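Local coordinates for protein arginyl-trna synthetase (Thermus thermophilus, PDB 1IQ0) that probably catalyses the ATP-dependent attachment of L-arginine to its cognate tRNA, releasing AMP and diphosphate, at residues A[6-9]-A[10-14]; A[191-194]-A[195-199]; A[408-411]-A[412-416]. All coordinates share one frame; numbering follows the deposited sequence.

Contact 1 (A[6-9]-A[10-14])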
# COMPACT_ATOMS: atom_id res chain seq x y z
N LEU A 6 7.19 18.42 -18.08
CA LEU A 6 8.56 18.67 -18.51
C LEU A 6 9.16 17.40 -19.13
O LEU A 6 9.88 17.48 -20.13
CB LEU A 6 9.41 19.15 -17.34
CG LEU A 6 10.86 19.52 -17.62
CD1 LEU A 6 10.97 20.44 -18.84
CD2 LEU A 6 11.44 20.20 -16.37
N GLU A 7 8.88 16.25 -18.54
CA GLU A 7 9.39 14.99 -19.07
C GLU A 7 8.73 14.70 -20.41
O GLU A 7 9.36 14.17 -21.31
CB GLU A 7 9.12 13.84 -18.09
CG GLU A 7 9.63 14.11 -16.69
CD GLU A 7 9.48 12.92 -15.76
OE1 GLU A 7 8.43 12.24 -15.83
OE2 GLU A 7 10.41 12.67 -14.96
N GLU A 8 7.45 15.06 -20.53
CA GLU A 8 6.73 14.83 -21.77
C GLU A 8 7.36 15.66 -22.89
O GLU A 8 7.59 15.15 -23.99
CB GLU A 8 5.26 15.22 -21.62
CG GLU A 8 4.45 15.09 -22.90
CD GLU A 8 4.57 13.72 -23.55
OE1 GLU A 8 4.29 12.71 -22.87
OE2 GLU A 8 4.96 13.65 -24.73
N ALA A 9 7.63 16.92 -22.61
CA ALA A 9 8.24 17.80 -23.61
C ALA A 9 9.62 17.30 -24.00
O ALA A 9 10.05 17.46 -25.15
CB ALA A 9 8.31 19.22 -23.08
N ILE A 10 10.33 16.70 -23.05
CA ILE A 10 11.67 16.17 -23.31
C ILE A 10 11.59 14.91 -24.17
O ILE A 10 12.37 14.74 -25.10
CB ILE A 10 12.41 15.82 -22.00
CG1 ILE A 10 12.72 17.11 -21.22
CG2 ILE A 10 13.68 15.04 -22.30
CD1 ILE A 10 13.33 16.85 -19.86
N ALA A 11 10.65 14.03 -23.84
CA ALA A 11 10.46 12.79 -24.57
C ALA A 11 10.18 13.11 -26.04
O ALA A 11 10.88 12.64 -26.94
CB ALA A 11 9.30 12.01 -23.98
N GLN A 12 9.16 13.92 -26.25
CA GLN A 12 8.76 14.33 -27.59
C GLN A 12 9.96 14.87 -28.35
O GLN A 12 10.09 14.65 -29.56
CB GLN A 12 7.67 15.39 -27.50
CG GLN A 12 6.61 15.27 -28.58
CD GLN A 12 5.96 13.90 -28.60
OE1 GLN A 12 5.43 13.44 -27.59
NE2 GLN A 12 6.01 13.24 -29.75
N ALA A 13 10.83 15.57 -27.64
CA ALA A 13 12.03 16.15 -28.25
C ALA A 13 13.08 15.10 -28.57
O ALA A 13 13.85 15.25 -29.51
CB ALA A 13 12.62 17.21 -27.32
N LEU A 14 13.11 14.03 -27.77
CA LEU A 14 14.07 12.95 -27.97
C LEU A 14 13.70 12.10 -29.19
O LEU A 14 14.57 11.51 -29.83
CB LEU A 14 14.14 12.06 -26.72
CG LEU A 14 14.87 12.66 -25.50
CD1 LEU A 14 14.60 11.82 -24.27
CD2 LEU A 14 16.36 12.73 -25.79

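Contact 2 (A[191-194]-A[195-199])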
# COMPACT_ATOMS: atom_id res chain seq x y z
N PRO A 191 -0.29 -31.23 26.58
CA PRO A 191 0.68 -32.33 26.55
C PRO A 191 0.32 -33.43 25.55
O PRO A 191 1.19 -34.06 24.97
CB PRO A 191 0.66 -32.84 27.99
CG PRO A 191 0.35 -31.61 28.78
CD PRO A 191 -0.75 -30.97 27.96
N GLU A 192 -0.98 -33.64 25.36
CA GLU A 192 -1.43 -34.68 24.43
C GLU A 192 -1.96 -34.13 23.10
O GLU A 192 -2.90 -34.68 22.53
CB GLU A 192 -2.48 -35.56 25.10
CG GLU A 192 -3.77 -34.87 25.46
CD GLU A 192 -4.68 -35.76 26.30
OE1 GLU A 192 -5.89 -35.45 26.40
OE2 GLU A 192 -4.17 -36.76 26.87
N TYR A 193 -1.33 -33.06 22.63
CA TYR A 193 -1.70 -32.44 21.36
C TYR A 193 -1.62 -33.43 20.20
O TYR A 193 -2.51 -33.49 19.36
CB TYR A 193 -0.78 -31.24 21.10
CG TYR A 193 -0.93 -30.64 19.71
CD1 TYR A 193 -2.10 -29.98 19.33
CD2 TYR A 193 0.10 -30.76 18.78
CE1 TYR A 193 -2.24 -29.45 18.05
CE2 TYR A 193 -0.03 -30.23 17.50
CZ TYR A 193 -1.20 -29.58 17.13
OH TYR A 193 -1.32 -29.07 15.85
N GLU A 194 -0.55 -34.22 20.16
CA GLU A 194 -0.38 -35.21 19.08
C GLU A 194 -1.50 -36.24 19.11
O GLU A 194 -2.08 -36.58 18.08
CB GLU A 194 0.97 -35.90 19.20
CG GLU A 194 2.16 -34.96 19.07
CD GLU A 194 2.22 -34.28 17.71
OE1 GLU A 194 2.99 -33.31 17.56
OE2 GLU A 194 1.50 -34.72 16.79
N ARG A 195 -1.81 -36.74 20.30
CA ARG A 195 -2.85 -37.74 20.45
C ARG A 195 -4.22 -37.22 20.00
O ARG A 195 -5.12 -38.00 19.70
CB ARG A 195 -2.92 -38.20 21.92
CG ARG A 195 -3.97 -39.26 22.19
CD ARG A 195 -3.82 -39.84 23.60
NE ARG A 195 -4.83 -40.86 23.87
CZ ARG A 195 -4.85 -41.63 24.95
NH1 ARG A 195 -3.90 -41.51 25.87
NH2 ARG A 195 -5.82 -42.51 25.12
N LEU A 196 -4.36 -35.90 19.93
CA LEU A 196 -5.63 -35.30 19.54
C LEU A 196 -5.82 -35.10 18.03
O LEU A 196 -6.91 -34.74 17.59
CB LEU A 196 -5.80 -33.96 20.27
CG LEU A 196 -5.92 -34.07 21.79
CD1 LEU A 196 -5.71 -32.71 22.45
CD2 LEU A 196 -7.29 -34.64 22.16
N GLN A 197 -4.78 -35.36 17.24
CA GLN A 197 -4.89 -35.16 15.79
C GLN A 197 -6.09 -35.85 15.13
O GLN A 197 -6.77 -35.24 14.30
CB GLN A 197 -3.59 -35.60 15.09
CG GLN A 197 -2.37 -34.78 15.51
CD GLN A 197 -2.60 -33.27 15.41
OE1 GLN A 197 -2.83 -32.74 14.33
NE2 GLN A 197 -2.55 -32.58 16.55
N PRO A 198 -6.37 -37.12 15.49
CA PRO A 198 -7.53 -37.77 14.86
C PRO A 198 -8.82 -36.99 15.10
O PRO A 198 -9.63 -36.81 14.19
CB PRO A 198 -7.54 -39.15 15.51
CG PRO A 198 -6.07 -39.42 15.73
CD PRO A 198 -5.59 -38.08 16.28
N ALA A 199 -9.02 -36.53 16.33
CA ALA A 199 -10.22 -35.77 16.66
C ALA A 199 -10.25 -34.45 15.88
O ALA A 199 -11.30 -33.99 15.43
CB ALA A 199 -10.27 -35.50 18.17
O HOH W 1 -2.13 -39.16 26.52

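Contact 3 (A[408-411]-A[412-416])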
# COMPACT_ATOMS: atom_id res chain seq x y z
N VAL A 408 -1.52 -3.65 20.79
CA VAL A 408 -0.63 -2.61 20.33
C VAL A 408 -1.45 -1.34 20.13
O VAL A 408 -1.00 -0.25 20.47
CB VAL A 408 0.08 -2.98 19.01
CG1 VAL A 408 0.89 -1.79 18.50
CG2 VAL A 408 1.01 -4.17 19.23
N LEU A 409 -2.66 -1.49 19.61
CA LEU A 409 -3.54 -0.34 19.40
C LEU A 409 -3.88 0.33 20.73
O LEU A 409 -3.77 1.55 20.86
CB LEU A 409 -4.82 -0.76 18.69
CG LEU A 409 -4.73 -1.08 17.19
CD1 LEU A 409 -6.08 -1.55 16.67
CD2 LEU A 409 -4.27 0.17 16.45
N GLU A 410 -4.30 -0.46 21.71
CA GLU A 410 -4.68 0.10 23.01
C GLU A 410 -3.51 0.76 23.72
O GLU A 410 -3.66 1.84 24.28
CB GLU A 410 -5.29 -0.98 23.91
CG GLU A 410 -4.31 -2.03 24.40
CD GLU A 410 -4.87 -2.85 25.56
OE1 GLU A 410 -4.18 -3.79 26.00
OE2 GLU A 410 -5.98 -2.53 26.03
N GLU A 411 -2.35 0.12 23.71
CA GLU A 411 -1.17 0.66 24.37
C GLU A 411 -0.69 1.94 23.68
O GLU A 411 -0.24 2.87 24.34
CB GLU A 411 -0.06 -0.39 24.39
CG GLU A 411 1.27 0.07 25.00
CD GLU A 411 1.13 0.61 26.42
OE1 GLU A 411 0.12 0.29 27.09
OE2 GLU A 411 2.03 1.34 26.88
N ALA A 412 -0.79 1.99 22.35
CA ALA A 412 -0.38 3.18 21.61
C ALA A 412 -1.37 4.31 21.86
O ALA A 412 -0.99 5.48 21.95
CB ALA A 412 -0.30 2.88 20.12
N THR A 413 -2.65 3.94 21.98
CA THR A 413 -3.70 4.92 22.24
C THR A 413 -3.55 5.45 23.66
O THR A 413 -3.88 6.60 23.95
CB THR A 413 -5.09 4.28 22.08
OG1 THR A 413 -5.26 3.83 20.73
CG2 THR A 413 -6.19 5.29 22.41
N ARG A 414 -3.06 4.59 24.55
CA ARG A 414 -2.85 4.94 25.95
C ARG A 414 -1.81 6.05 26.02
O ARG A 414 -2.04 7.10 26.62
CB ARG A 414 -2.32 3.72 26.71
CG ARG A 414 -2.20 3.89 28.21
CD ARG A 414 -3.49 3.48 28.89
NE ARG A 414 -3.98 2.20 28.39
CZ ARG A 414 -3.26 1.08 28.34
NH1 ARG A 414 -2.00 1.08 28.76
NH2 ARG A 414 -3.79 -0.03 27.86
N ARG A 415 -0.66 5.80 25.40
CA ARG A 415 0.43 6.76 25.40
C ARG A 415 0.07 8.05 24.66
O ARG A 415 0.46 9.13 25.08
CB ARG A 415 1.68 6.13 24.79
CG ARG A 415 2.08 4.82 25.44
CD ARG A 415 3.52 4.47 25.13
NE ARG A 415 3.90 3.17 25.67
CZ ARG A 415 5.15 2.82 25.95
NH1 ARG A 415 6.14 3.68 25.75
NH2 ARG A 415 5.42 1.61 26.43
N ALA A 416 -0.68 7.92 23.56
CA ALA A 416 -1.09 9.10 22.80
C ALA A 416 -1.97 9.98 23.67
O ALA A 416 -1.86 11.21 23.63
CB ALA A 416 -1.85 8.69 21.56

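Contact 1 (A[6-9]-A[10-14])
Leu6 to Leu14 run as unbroken alpha-helix, and four successive i to i+4 backbone bonds join 6-9 to 10-14: Ile10 N to Leu6 O, Ala11 N to Glu7 O at 2.8 Å, Gln12 N to Glu8 O and Ala13 N to Ala9 O. On the inner side, Ile10 lies back along the previous turn. Its CG1 sits beside its own backbone N (chi1 -68°), which carries that branch over the Leu6 carbonyl, with CG1 3.1 Å from the Leu6 O, and lets CD1 reach Leu6 CG at 4.3 Å. The same two residues press on Phe80 of strand 77-82, while Ile10 and Ala13 also meet Leu58 of helix 51-60, so this is the packing face of helix 3-15 in the N-terminal domain of arginyl-tRNA synthetases, where one helix rests on both the small antiparallel sheet and another helix. Ala13 CB lies 3.4 Å from the Ala9 O. Glu7 heads elsewhere: its OE2 accepts a hydrogen bond from Val25 N. On the solvent side Glu8 and Gln12 run alongside each other, carboxylate and amide nearly coplanar (21° apart), and Glu8 OE1 also has a weak, long ion pair with Arg22.

Contact 2 (A[191-194]-A[195-199])
Glu192 meets Arg195 and Leu196 through both its carbonyl and its side chain. The carbonyl O receives a weak bond from Leu196 N, and Leu196 CG leans against the same Glu192 O at 3.2 Å. Further out, the extended Glu192 chain reaches toward Arg195 without direct contact of the charges: Glu192 OE2 and Arg195 NH1 stand 4.9 Å apart, and a water spans them, donating to the carboxylate oxygen and accepting from NH1.

The Tyr193 carbonyl O takes two hydrogen bonds from opposite faces of its plane, one from Leu196 N at 3.1 Å and one from Gln197 NE2 at 3.0 Å, the second fairly straight at 158°. Gln197 bends at chi2 (-51°) to fold its amide back, and this brings NE2 over one face of the Tyr193 ring as well, 3.3 Å from Tyr193 CZ and displaced toward the rim. Ring and amide planes are 63° apart. The phenol OH is held separately, by Glu158 of helix 154-165, and the ring also meets that of His188.

Glu194 gives its carbonyl O to Gln197 N at 3.1 Å, while its side chain runs beside that of Gln197. Successive i to i+3 turn bonds thus lead the chain from the loop after helix 176-189 into helix 197-208, in the class I catalytic domain, with Leu196 tucked against Phe161 and Leu187. With NE2 bonded to the Tyr193 O and lying over the ring face, the rotation of the Gln197 amide is probably well fixed, whereas the water-mediated Glu192 and Arg195 pairing, at the surface, is likely to be more yielding.

Contact 3 (A[408-411]-A[412-416])
Glu411 reaches forward to two arginines at once, one with each carboxylate oxygen. OE1 forms a salt bridge with Arg414 NH1 at 2.8 Å; Glu411 OE2 takes the Arg415 NE at 2.9 Å in a bond of 157°, and a second, weak bond from Arg415 NH2. NE comes to the anti side of OE2, while the carboxylate stands perpendicular to the Arg415 guanidinium and meets that group at its edge. The Glu411 side chain gets there by starting anti to the backbone N (chi1 177°) and then bending at chi2.

Arg414 curls back over the helix, one guanidinium face lying above the Glu410 O, and its NH2 forms a long salt bridge with Glu410 OE2 at 3.8 Å. These pairs, three and four residues apart, make a salt-bridge network along one side of alpha-helix 405-423, in the class I catalytic domain, partly covered by Tyr459 of helix 459-463, which touches Glu411 and Arg415 as well as Val408. Leu409, Ala412 and Thr413 pack on helix 430-448. With an alanine in place of Glu411, the shared carboxylate is gone: Arg415 NE is likely to lose its acceptor here, and Arg414 to keep only the long pair to Glu410 among the acids of this network.

Backbone acceptors are met in the usual way for Val408, Glu410 and Glu411, by Ala412 N, Arg414 N and Arg415 N. The Leu409 O holds two donors, arriving from opposite faces of its plane: Thr413 N at 2.9 Å and Thr413 OG1 at 2.7 Å. The threonine hydroxyl sits beside its own backbone N (chi1 -62°), which turns it back to that carbonyl, and its proton is spent within the helix.

The three contacts follow one another along the chain and none touches another. Contact 1 lies in the N-terminal domain, on the other side of the chain's centre from both contact 2 and contact 3, with centres about 68 Å and 50 Å away. Contacts 2 and 3 both belong to the catalytic part of the chain, their centres about 38 Å and nearest atoms about 25 Å apart. The predicted HIGH region, residues 112 to 122, is the class I signature associated with ATP binding, and none of the three includes it. Contact 1 is mostly buried, contact 3 partly so, contact 2 at the surface; contact 1 sits in the domain that in arginyl-tRNA synthetases probably helps to recognise tRNA.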